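Local coordinates for hypothetical protein Atu2144 (Agrobacterium tumefaciens, PDB 2ODF) that is of unknown function but belongs to the N-formylglutamate amidohydrolase family and probably hydrolyses an amide bond with the help of a metal ion, at residues L28-H33 / V128-R133; V65-S70 / A75-Q80; V148-I153 / H208-H213; I224-D229 / G242-L247. All coordinates share one frame; numbering follows the deposited sequence.

Contact 1. Residues L28-H33 / V128-R133; sequences LLVCEH and VPFHDR
Val30 on strand 28-31 and Glu32 just past its end both meet Phe130 of helix 128-133, the backbones coming nearest at Glu32 and Phe130, whose CA atoms lie 8.5 Å apart. That spacing leaves the contact to side chains, and 127 Å² is buried between the two segments. Phe130 does the reaching: with its CG anti to the backbone N (chi1 -180°) the ring extends from the helix toward the sheet. Val30 CG1 sits at the ring's edge, near its plane, 3.6 Å from Phe130 CZ. Glu32 comes in obliquely, its CG 3.7 Å from Phe130 CE2, so the methylene and not the acid touches the aromatic carbons. The two side chains cross at about a right angle, while the planes of carboxylate and ring differ by 15°. The bend of Glu32 at chi2 (96°) turns the carboxylate away from the ring, leaving CG against it and OE2 hydrogen-bonded to Thr209 OG1. Within the helix, His131 lies against its neighbour: Phe130 CD2 stands over the centre of the imidazole, 3.7 Å above its plane. Both nitrogens of that imidazole are engaged, ND1 with His213 NE2 and NE2 with Cys89 O. Val78 and Gln80 of the next strand and Val16 of the edge strand also touch Phe130, while Asp132 on the same helix bonds to Ser124 of the second subunit. The chemistry is thus divided: the apolar ring of Phe130 joins helix to sheet, and beside it a buried acid is held by a hydroxyl while its methylene packs on the ring.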
# COMPACT_ATOMS: atom_id res chain seq x y z
N LEU A 28 -2.35 -17.94 16.33
CA LEU A 28 -2.63 -17.53 14.94
C LEU A 28 -1.31 -17.61 14.19
O LEU A 28 -0.37 -16.84 14.46
CB LEU A 28 -3.19 -16.11 14.88
CG LEU A 28 -3.57 -15.54 13.49
CD1 LEU A 28 -4.56 -16.42 12.71
CD2 LEU A 28 -4.08 -14.07 13.59
N LEU A 29 -1.23 -18.59 13.29
CA LEU A 29 -0.03 -18.85 12.53
C LEU A 29 -0.06 -18.01 11.26
O LEU A 29 -1.11 -17.91 10.59
CB LEU A 29 0.08 -20.33 12.18
CG LEU A 29 0.29 -21.30 13.36
CD1 LEU A 29 -0.16 -22.76 13.03
CD2 LEU A 29 1.74 -21.23 13.86
N VAL A 30 1.10 -17.42 10.94
CA VAL A 30 1.28 -16.53 9.78
C VAL A 30 2.55 -16.95 9.01
O VAL A 30 3.62 -17.11 9.60
CB VAL A 30 1.38 -15.04 10.20
CG1 VAL A 30 1.58 -14.12 8.97
CG2 VAL A 30 0.12 -14.66 11.07
N CYS A 31 2.42 -17.12 7.70
CA CYS A 31 3.53 -17.54 6.86
C CYS A 31 3.60 -16.70 5.60
O CYS A 31 2.95 -17.00 4.59
CB CYS A 31 3.40 -19.04 6.52
SG CYS A 31 4.88 -19.71 5.82
N GLU A 32 4.38 -15.61 5.67
CA GLU A 32 4.52 -14.66 4.57
C GLU A 32 5.31 -15.25 3.36
O GLU A 32 5.02 -14.91 2.21
CB GLU A 32 5.21 -13.39 5.04
CG GLU A 32 4.62 -12.72 6.25
CD GLU A 32 5.32 -13.12 7.51
OE1 GLU A 32 5.49 -14.34 7.72
OE2 GLU A 32 5.70 -12.23 8.30
N HIS A 33 6.24 -16.16 3.63
CA HIS A 33 7.10 -16.72 2.58
C HIS A 33 6.75 -18.14 2.21
O HIS A 33 7.61 -18.93 1.83
CB HIS A 33 8.58 -16.60 2.98
CG HIS A 33 9.03 -15.19 3.25
ND1 HIS A 33 10.13 -14.90 4.01
CD2 HIS A 33 8.49 -14.00 2.90
CE1 HIS A 33 10.28 -13.59 4.10
NE2 HIS A 33 9.29 -13.01 3.44
N VAL A 128 -1.45 -5.50 0.83
CA VAL A 128 -2.57 -4.99 1.61
C VAL A 128 -3.60 -6.10 1.89
O VAL A 128 -4.06 -6.21 3.02
CB VAL A 128 -3.15 -3.64 1.04
CG1 VAL A 128 -4.44 -3.24 1.80
CG2 VAL A 128 -2.09 -2.50 1.17
N PRO A 129 -3.99 -6.92 0.90
CA PRO A 129 -4.92 -8.01 1.19
C PRO A 129 -4.42 -8.97 2.27
O PRO A 129 -5.19 -9.32 3.16
CB PRO A 129 -5.10 -8.73 -0.19
CG PRO A 129 -4.84 -7.65 -1.17
CD PRO A 129 -3.74 -6.83 -0.56
N PHE A 130 -3.13 -9.30 2.25
CA PHE A 130 -2.54 -10.20 3.21
C PHE A 130 -2.68 -9.64 4.64
O PHE A 130 -3.26 -10.30 5.51
CB PHE A 130 -1.09 -10.52 2.84
CG PHE A 130 -0.41 -11.45 3.80
CD1 PHE A 130 -0.69 -12.81 3.76
CD2 PHE A 130 0.48 -10.96 4.75
CE1 PHE A 130 -0.08 -13.66 4.69
CE2 PHE A 130 1.06 -11.81 5.67
CZ PHE A 130 0.78 -13.15 5.64
N HIS A 131 -2.18 -8.45 4.86
CA HIS A 131 -2.24 -7.84 6.14
C HIS A 131 -3.64 -7.50 6.59
O HIS A 131 -3.92 -7.56 7.73
CB HIS A 131 -1.24 -6.72 6.25
CG HIS A 131 0.18 -7.20 6.21
ND1 HIS A 131 0.75 -7.89 7.23
CD2 HIS A 131 1.10 -7.14 5.23
CE1 HIS A 131 1.97 -8.23 6.90
NE2 HIS A 131 2.21 -7.77 5.69
N ASP A 132 -4.50 -7.14 5.66
CA ASP A 132 -5.87 -6.82 5.99
C ASP A 132 -6.58 -8.08 6.55
O ASP A 132 -7.37 -8.00 7.40
CB ASP A 132 -6.62 -6.27 4.79
CG ASP A 132 -6.40 -4.76 4.56
OD1 ASP A 132 -5.72 -4.10 5.33
OD2 ASP A 132 -6.94 -4.26 3.62
N ARG A 133 -6.28 -9.22 5.99
CA ARG A 133 -6.94 -10.43 6.40
C ARG A 133 -6.46 -10.82 7.79
O ARG A 133 -7.21 -11.21 8.58
CB ARG A 133 -6.66 -11.54 5.43
CG ARG A 133 -7.41 -12.78 5.72
CD ARG A 133 -8.86 -12.59 5.51
NE ARG A 133 -9.52 -13.87 5.46
CZ ARG A 133 -9.58 -14.63 4.38
NH1 ARG A 133 -9.04 -14.22 3.26
NH2 ARG A 133 -10.20 -15.78 4.42

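Contact 2. Residues V65-S70 / A75-Q80; sequences VARLLS and ATLVYQ
Ser70 and Ala75 are joined by two hydrogen bonds that bring the end of helix segment 65-70 to the start of segment 75-80. Ala75 N donates to Ser70 O over 2.9 Å, nearly straight at 165°, arriving in the carbonyl plane on a lone pair. Ser70 OG in turn donates to Ala75 O at 2.6 Å, approaching almost along the C=O axis (162°). With OG anti to the backbone N, the hydroxyl is turned to the incoming chain; Asn20 ND2 adds a weak hydrogen bond to Ser70 OG. Farther along, the link becomes apolar: Ala66 CB packs on Leu77 CD1 at 3.8 Å, and Arg67 CG lies 3.9 Å from Leu77 CD2, the arginine chain crossing the leucine at about a right angle. Extended from CG to NE, Arg67 carries its guanidinium past Leu77 to Glu19, with which NH2 forms a salt bridge. Tyr79 OH stands at the guanidinium edge, 3.3 Å from Arg67 NH2, the two planes being steeply inclined. Thr76, pointing away from the helix, has its OG1 bonded to Asn20 O and Arg141 NH2. The helix and strand 77-80 run antiparallel, their axes 9.5 Å apart at 164°, as in the helix-to-strand half of a beta-alpha-beta crossover. Strands 16-19 and 27-31 flank strand 77-80 in the sheet, and helix 116-143 packs against Val78 from the face opposite helix 62-73.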
# COMPACT_ATOMS: atom_id res chain seq x y z
N VAL A 65 5.69 -26.95 7.65
CA VAL A 65 5.78 -26.91 9.10
C VAL A 65 4.60 -26.16 9.70
O VAL A 65 4.01 -26.63 10.66
CB VAL A 65 7.10 -26.28 9.58
CG1 VAL A 65 7.04 -25.95 11.07
CG2 VAL A 65 8.28 -27.22 9.26
N ALA A 66 4.24 -25.02 9.12
CA ALA A 66 3.07 -24.24 9.57
C ALA A 66 1.75 -25.02 9.53
O ALA A 66 0.92 -24.90 10.43
CB ALA A 66 2.95 -22.95 8.78
N ARG A 67 1.56 -25.78 8.48
CA ARG A 67 0.42 -26.66 8.38
C ARG A 67 0.36 -27.69 9.51
O ARG A 67 -0.65 -27.89 10.08
CB ARG A 67 0.32 -27.29 7.00
CG ARG A 67 -0.03 -26.33 5.91
CD ARG A 67 -0.12 -26.97 4.59
NE ARG A 67 -0.90 -26.13 3.73
CZ ARG A 67 -0.67 -25.95 2.46
NH1 ARG A 67 0.33 -26.55 1.88
NH2 ARG A 67 -1.45 -25.17 1.77
N LEU A 68 1.51 -28.28 9.78
CA LEU A 68 1.60 -29.30 10.83
C LEU A 68 1.31 -28.67 12.17
O LEU A 68 0.57 -29.25 12.97
CB LEU A 68 2.95 -29.99 10.82
CG LEU A 68 3.22 -30.84 9.58
CD1 LEU A 68 4.60 -31.42 9.71
CD2 LEU A 68 2.18 -31.93 9.39
N LEU A 69 1.87 -27.49 12.43
CA LEU A 69 1.53 -26.72 13.63
C LEU A 69 0.06 -26.29 13.73
O LEU A 69 -0.48 -26.17 14.82
CB LEU A 69 2.46 -25.48 13.74
CG LEU A 69 3.94 -25.76 13.99
CD1 LEU A 69 4.76 -24.49 13.94
CD2 LEU A 69 4.12 -26.46 15.36
N SER A 70 -0.58 -26.04 12.60
CA SER A 70 -2.00 -25.70 12.56
C SER A 70 -2.87 -26.86 13.12
O SER A 70 -3.82 -26.63 13.87
CB SER A 70 -2.38 -25.33 11.12
OG SER A 70 -3.76 -25.04 11.00
N ALA A 75 -4.94 -24.39 15.25
CA ALA A 75 -4.68 -22.96 15.04
C ALA A 75 -4.88 -22.56 13.57
O ALA A 75 -4.35 -23.19 12.66
CB ALA A 75 -3.30 -22.64 15.47
N THR A 76 -5.63 -21.49 13.38
CA THR A 76 -5.74 -20.84 12.09
C THR A 76 -4.36 -20.48 11.51
O THR A 76 -3.43 -20.06 12.23
CB THR A 76 -6.60 -19.58 12.23
OG1 THR A 76 -7.89 -19.96 12.70
CG2 THR A 76 -6.71 -18.81 10.90
N LEU A 77 -4.26 -20.64 10.20
CA LEU A 77 -3.04 -20.34 9.46
C LEU A 77 -3.40 -19.43 8.31
O LEU A 77 -4.26 -19.77 7.51
CB LEU A 77 -2.40 -21.60 8.90
CG LEU A 77 -1.27 -21.48 7.87
CD1 LEU A 77 -0.11 -20.67 8.41
CD2 LEU A 77 -0.84 -22.89 7.46
N VAL A 78 -2.76 -18.27 8.26
CA VAL A 78 -2.88 -17.32 7.16
C VAL A 78 -1.56 -17.29 6.43
O VAL A 78 -0.51 -17.10 7.05
CB VAL A 78 -3.20 -15.90 7.63
CG1 VAL A 78 -3.38 -14.96 6.41
CG2 VAL A 78 -4.43 -15.91 8.51
N TYR A 79 -1.62 -17.49 5.12
CA TYR A 79 -0.41 -17.57 4.33
C TYR A 79 -0.58 -16.86 2.97
O TYR A 79 -1.70 -16.70 2.46
CB TYR A 79 0.07 -19.01 4.20
CG TYR A 79 -0.80 -19.92 3.36
CD1 TYR A 79 -1.94 -20.52 3.90
CD2 TYR A 79 -0.47 -20.21 2.05
CE1 TYR A 79 -2.74 -21.36 3.15
CE2 TYR A 79 -1.28 -21.07 1.28
CZ TYR A 79 -2.41 -21.63 1.84
OH TYR A 79 -3.23 -22.47 1.10
N GLN A 80 0.55 -16.42 2.45
CA GLN A 80 0.64 -15.75 1.16
C GLN A 80 0.85 -16.80 0.09
O GLN A 80 1.72 -17.67 0.22
CB GLN A 80 1.80 -14.76 1.27
CG GLN A 80 2.16 -13.91 0.12
CD GLN A 80 1.00 -13.24 -0.62
OE1 GLN A 80 0.44 -12.21 -0.19
NE2 GLN A 80 0.70 -13.76 -1.77

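Contact 3. Residues V148-I153 / H208-H213; sequences VVVVTI and HTLRLH
Thr152 and Thr209 meet methyl to methyl, CG2 to CG2 at 3.9 Å, their side chains sliding past each other in opposite directions. The same Thr152 CG2 also touches Leu210 CD2 at 4.0 Å, here with the two side chains crossing obliquely. One methyl of the strand therefore lies against two successive residues of helix 208-213. The rotation of Thr209 explains the pairing: its CG2 is anti to the backbone N and its OG1 anti to the carbonyl carbon (chi1 -63°), which puts the methyl against Thr152 while the hydroxyl bonds to Glu32 OE2. Leu210 starts off across the helix flank, yet its CD2 branch swings round to the strand, where Val150 CG1 approaches more loosely at 4.5 Å. Val150 and Thr152, two residues apart, point to the same side of strand 149-153, and Val151 between them points away. Beside these methyls, Thr209 CG2 also lies at the edge of the His213 ring, in its plane. Helix and strand run antiparallel, their axes 9.6 Å apart at 161°, and 191 Å² is buried between the segments. On the helix's outer side, Arg211 forms a salt bridge with Glu116 of the second subunit. This is the layered packing of an alpha/beta fold, consistent with the general architecture, helices on a mixed sheet, of the zinc exopeptidase clan to which the family belongs.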
# COMPACT_ATOMS: atom_id res chain seq x y z
N VAL A 148 -5.22 -14.11 21.54
CA VAL A 148 -4.51 -14.26 20.26
C VAL A 148 -3.01 -14.23 20.49
O VAL A 148 -2.51 -13.35 21.19
CB VAL A 148 -4.83 -13.12 19.28
CG1 VAL A 148 -4.07 -13.36 17.98
CG2 VAL A 148 -6.35 -12.99 19.04
N VAL A 149 -2.32 -15.24 19.98
CA VAL A 149 -0.88 -15.36 20.09
C VAL A 149 -0.37 -15.40 18.64
O VAL A 149 -0.69 -16.33 17.88
CB VAL A 149 -0.41 -16.63 20.86
CG1 VAL A 149 1.13 -16.73 20.87
CG2 VAL A 149 -0.98 -16.70 22.32
N VAL A 150 0.37 -14.38 18.25
CA VAL A 150 0.76 -14.23 16.84
C VAL A 150 2.08 -14.93 16.63
O VAL A 150 3.08 -14.55 17.20
CB VAL A 150 0.85 -12.73 16.43
CG1 VAL A 150 1.29 -12.57 14.92
CG2 VAL A 150 -0.49 -12.05 16.70
N VAL A 151 2.08 -15.93 15.76
CA VAL A 151 3.27 -16.74 15.57
C VAL A 151 3.55 -16.78 14.09
O VAL A 151 2.74 -17.31 13.34
CB VAL A 151 3.09 -18.18 16.10
CG1 VAL A 151 4.37 -19.01 15.81
CG2 VAL A 151 2.72 -18.18 17.60
N THR A 152 4.68 -16.22 13.67
CA THR A 152 5.09 -16.32 12.26
C THR A 152 6.16 -17.41 12.06
O THR A 152 7.01 -17.67 12.93
CB THR A 152 5.57 -14.97 11.70
OG1 THR A 152 6.90 -14.70 12.13
CG2 THR A 152 4.70 -13.81 12.19
N ILE A 153 6.08 -18.06 10.91
CA ILE A 153 6.93 -19.22 10.60
C ILE A 153 7.76 -18.96 9.35
O ILE A 153 7.21 -18.71 8.27
CB ILE A 153 6.08 -20.51 10.36
CG1 ILE A 153 5.12 -20.80 11.53
CG2 ILE A 153 6.96 -21.69 10.02
CD1 ILE A 153 5.78 -21.07 12.87
N HIS A 208 8.53 -6.85 10.72
CA HIS A 208 7.42 -6.01 10.23
C HIS A 208 6.06 -6.53 10.60
O HIS A 208 5.22 -5.82 11.17
CB HIS A 208 7.53 -5.88 8.69
CG HIS A 208 6.53 -4.95 8.09
ND1 HIS A 208 6.30 -3.69 8.57
CD2 HIS A 208 5.68 -5.12 7.05
CE1 HIS A 208 5.37 -3.10 7.83
NE2 HIS A 208 4.99 -3.95 6.89
N THR A 209 5.78 -7.79 10.27
CA THR A 209 4.49 -8.41 10.58
C THR A 209 4.13 -8.34 12.09
O THR A 209 2.98 -8.10 12.46
CB THR A 209 4.48 -9.87 10.03
OG1 THR A 209 4.60 -9.82 8.58
CG2 THR A 209 3.23 -10.59 10.46
N LEU A 210 5.11 -8.58 12.95
CA LEU A 210 4.92 -8.42 14.40
C LEU A 210 4.57 -6.94 14.74
O LEU A 210 3.64 -6.67 15.52
CB LEU A 210 6.19 -8.85 15.14
CG LEU A 210 6.71 -10.28 14.89
CD1 LEU A 210 7.99 -10.56 15.71
CD2 LEU A 210 5.57 -11.29 15.14
N ARG A 211 5.30 -6.01 14.15
CA ARG A 211 5.03 -4.58 14.32
C ARG A 211 3.63 -4.18 13.87
O ARG A 211 3.02 -3.32 14.51
CB ARG A 211 6.09 -3.70 13.63
CG ARG A 211 7.47 -3.80 14.24
CD ARG A 211 8.49 -2.91 13.58
NE ARG A 211 9.76 -3.03 14.30
CZ ARG A 211 10.90 -2.49 13.89
NH1 ARG A 211 10.96 -1.76 12.78
NH2 ARG A 211 12.00 -2.69 14.62
N LEU A 212 3.12 -4.79 12.80
CA LEU A 212 1.77 -4.47 12.31
C LEU A 212 0.64 -5.05 13.14
O LEU A 212 -0.39 -4.40 13.32
CB LEU A 212 1.58 -4.97 10.87
CG LEU A 212 2.39 -4.31 9.73
CD1 LEU A 212 1.82 -4.77 8.39
CD2 LEU A 212 2.41 -2.79 9.86
N HIS A 213 0.81 -6.26 13.65
CA HIS A 213 -0.31 -7.04 14.18
C HIS A 213 -0.26 -7.40 15.66
O HIS A 213 -1.31 -7.54 16.27
CB HIS A 213 -0.46 -8.33 13.37
CG HIS A 213 -0.68 -8.11 11.91
ND1 HIS A 213 -1.82 -7.52 11.42
CD2 HIS A 213 0.08 -8.41 10.83
CE1 HIS A 213 -1.75 -7.46 10.09
NE2 HIS A 213 -0.59 -7.98 9.71

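Contact 4. Residues I224-D229 / G242-L247; sequences IEIRND and GFLHEL
Leu244 of helix 242-247 carries the whole contact, reaching Ile224 and Ile226 of strand 224-227. From CB, which points to the strand, the chain continues to CG, placed anti to the carbonyl carbon and beside the backbone N (chi1 -71°); the contacts themselves are made by the two methyls at its tip. CD2 meets Ile224 CG2 at 4.0 Å. CD1 touches both isoleucines, 3.9 Å from Ile226 CD1 and 4.1 Å from Ile224 CG2. Leucine and Ile224 slide past each other in opposite directions, whereas Ile226 crosses Leu244 obliquely. All three side chains are buried, and the interface is purely hydrocarbon. At the end of the strand, Arg227 grips Asp229 of the following 3-10 turn side-on, as a salt bridge: NE bonds to OD1 at 2.7 Å and NH2 to OD2 at 3.0 Å, both acceptors using syn lone pairs near the guanidinium plane. Ile226 also touches Val65 of helix 62-73, so its tip meets both helices where they adjoin. The strand and the helix that follows it in sequence are thus joined through alternate strand residues, the local packing of an alpha/beta fold in which C-terminal helix 234-256 lies against the sheet.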
# COMPACT_ATOMS: atom_id res chain seq x y z
N ILE A 224 9.46 -17.43 14.37
CA ILE A 224 10.26 -18.62 14.43
C ILE A 224 10.99 -18.82 13.09
O ILE A 224 10.37 -18.89 12.04
CB ILE A 224 9.38 -19.90 14.76
CG1 ILE A 224 8.73 -19.77 16.12
CG2 ILE A 224 10.21 -21.16 14.76
CD1 ILE A 224 7.71 -20.77 16.37
N GLU A 225 12.30 -18.93 13.18
CA GLU A 225 13.18 -19.22 12.06
C GLU A 225 13.72 -20.65 12.20
O GLU A 225 14.22 -21.01 13.25
CB GLU A 225 14.35 -18.24 12.08
CG GLU A 225 14.07 -16.91 11.46
CD GLU A 225 14.11 -16.91 9.97
OE1 GLU A 225 14.01 -17.97 9.34
OE2 GLU A 225 14.21 -15.81 9.41
N ILE A 226 13.61 -21.44 11.13
CA ILE A 226 14.09 -22.81 11.10
C ILE A 226 15.09 -22.95 9.96
O ILE A 226 14.77 -22.63 8.81
CB ILE A 226 12.93 -23.76 10.86
CG1 ILE A 226 11.81 -23.52 11.87
CG2 ILE A 226 13.40 -25.23 10.85
CD1 ILE A 226 10.49 -24.09 11.41
N ARG A 227 16.29 -23.46 10.23
CA ARG A 227 17.26 -23.64 9.15
C ARG A 227 16.71 -24.67 8.16
O ARG A 227 16.25 -25.75 8.56
CB ARG A 227 18.63 -24.03 9.71
CG ARG A 227 19.78 -23.71 8.78
CD ARG A 227 21.11 -24.15 9.38
NE ARG A 227 21.16 -25.62 9.53
CZ ARG A 227 21.90 -26.29 10.42
NH1 ARG A 227 22.70 -25.67 11.27
NH2 ARG A 227 21.83 -27.61 10.44
N ASN A 228 16.72 -24.36 6.86
CA ASN A 228 15.79 -25.07 5.96
C ASN A 228 16.16 -26.54 5.70
O ASN A 228 15.30 -27.33 5.36
CB ASN A 228 15.48 -24.30 4.65
CG ASN A 228 16.62 -24.27 3.67
OD1 ASN A 228 17.33 -25.27 3.50
ND2 ASN A 228 16.80 -23.11 2.96
N ASP A 229 17.43 -26.89 5.90
CA ASP A 229 17.87 -28.31 5.81
C ASP A 229 17.22 -29.23 6.83
O ASP A 229 17.13 -30.44 6.61
CB ASP A 229 19.40 -28.42 5.90
CG ASP A 229 19.94 -27.92 7.21
OD1 ASP A 229 19.77 -26.72 7.49
OD2 ASP A 229 20.56 -28.71 7.95
N GLY A 242 6.76 -31.13 15.90
CA GLY A 242 6.57 -31.66 17.25
C GLY A 242 7.47 -30.99 18.27
O GLY A 242 7.02 -30.67 19.37
N PHE A 243 8.74 -30.78 17.93
CA PHE A 243 9.65 -30.08 18.81
C PHE A 243 9.09 -28.72 19.22
O PHE A 243 9.13 -28.33 20.38
CB PHE A 243 11.01 -29.88 18.15
CG PHE A 243 11.96 -29.09 18.99
CD1 PHE A 243 12.68 -29.70 20.00
CD2 PHE A 243 12.10 -27.73 18.80
CE1 PHE A 243 13.53 -28.97 20.81
CE2 PHE A 243 12.96 -26.98 19.60
CZ PHE A 243 13.68 -27.60 20.61
N LEU A 244 8.60 -27.98 18.23
CA LEU A 244 8.14 -26.61 18.43
C LEU A 244 6.80 -26.59 19.15
O LEU A 244 6.55 -25.68 19.93
CB LEU A 244 8.03 -25.88 17.09
CG LEU A 244 9.32 -25.51 16.38
CD1 LEU A 244 8.99 -25.03 14.94
CD2 LEU A 244 10.12 -24.42 17.14
N HIS A 245 5.94 -27.58 18.90
CA HIS A 245 4.69 -27.71 19.63
C HIS A 245 4.97 -27.94 21.12
O HIS A 245 4.34 -27.31 21.97
CB HIS A 245 3.84 -28.85 19.05
CG HIS A 245 2.58 -29.08 19.81
ND1 HIS A 245 1.53 -28.19 19.80
CD2 HIS A 245 2.22 -30.07 20.66
CE1 HIS A 245 0.57 -28.63 20.59
NE2 HIS A 245 0.96 -29.77 21.12
N GLU A 246 5.93 -28.80 21.43
CA GLU A 246 6.35 -29.04 22.82
C GLU A 246 6.87 -27.77 23.48
O GLU A 246 6.37 -27.39 24.52
CB GLU A 246 7.41 -30.13 22.87
CG GLU A 246 6.90 -31.50 22.47
CD GLU A 246 6.34 -32.33 23.64
OE1 GLU A 246 5.96 -31.75 24.69
OE2 GLU A 246 6.31 -33.59 23.49
N LEU A 247 7.84 -27.12 22.84
CA LEU A 247 8.48 -25.89 23.32
C LEU A 247 7.53 -24.71 23.52
O LEU A 247 7.49 -24.10 24.60
CB LEU A 247 9.59 -25.47 22.35
CG LEU A 247 10.51 -24.30 22.76
CD1 LEU A 247 11.31 -24.67 24.01
CD2 LEU A 247 11.46 -23.90 21.62

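Overall arrangement
From the N terminus, strand 27-31 opens the largest of these loops, which contact 1 closes 95 residues later on helix 116-143. Contact 2 falls wholly within that span, a short turn from helix 62-73 into strand 77-80, which pairs with strand 27-31. After contact 1 has closed, contact 3 takes strand 149-156 to helix 208-213, and contact 4 follows with strand 220-227 and helix 234-256; none of the loops cross. The four strands 77-80, 27-31, 149-156 and 220-227 are consecutive in the sheet. Contacts 1 and 3 place their helices on one face, while contacts 2 and 4 share the other, where Leu69 packs on Ile153.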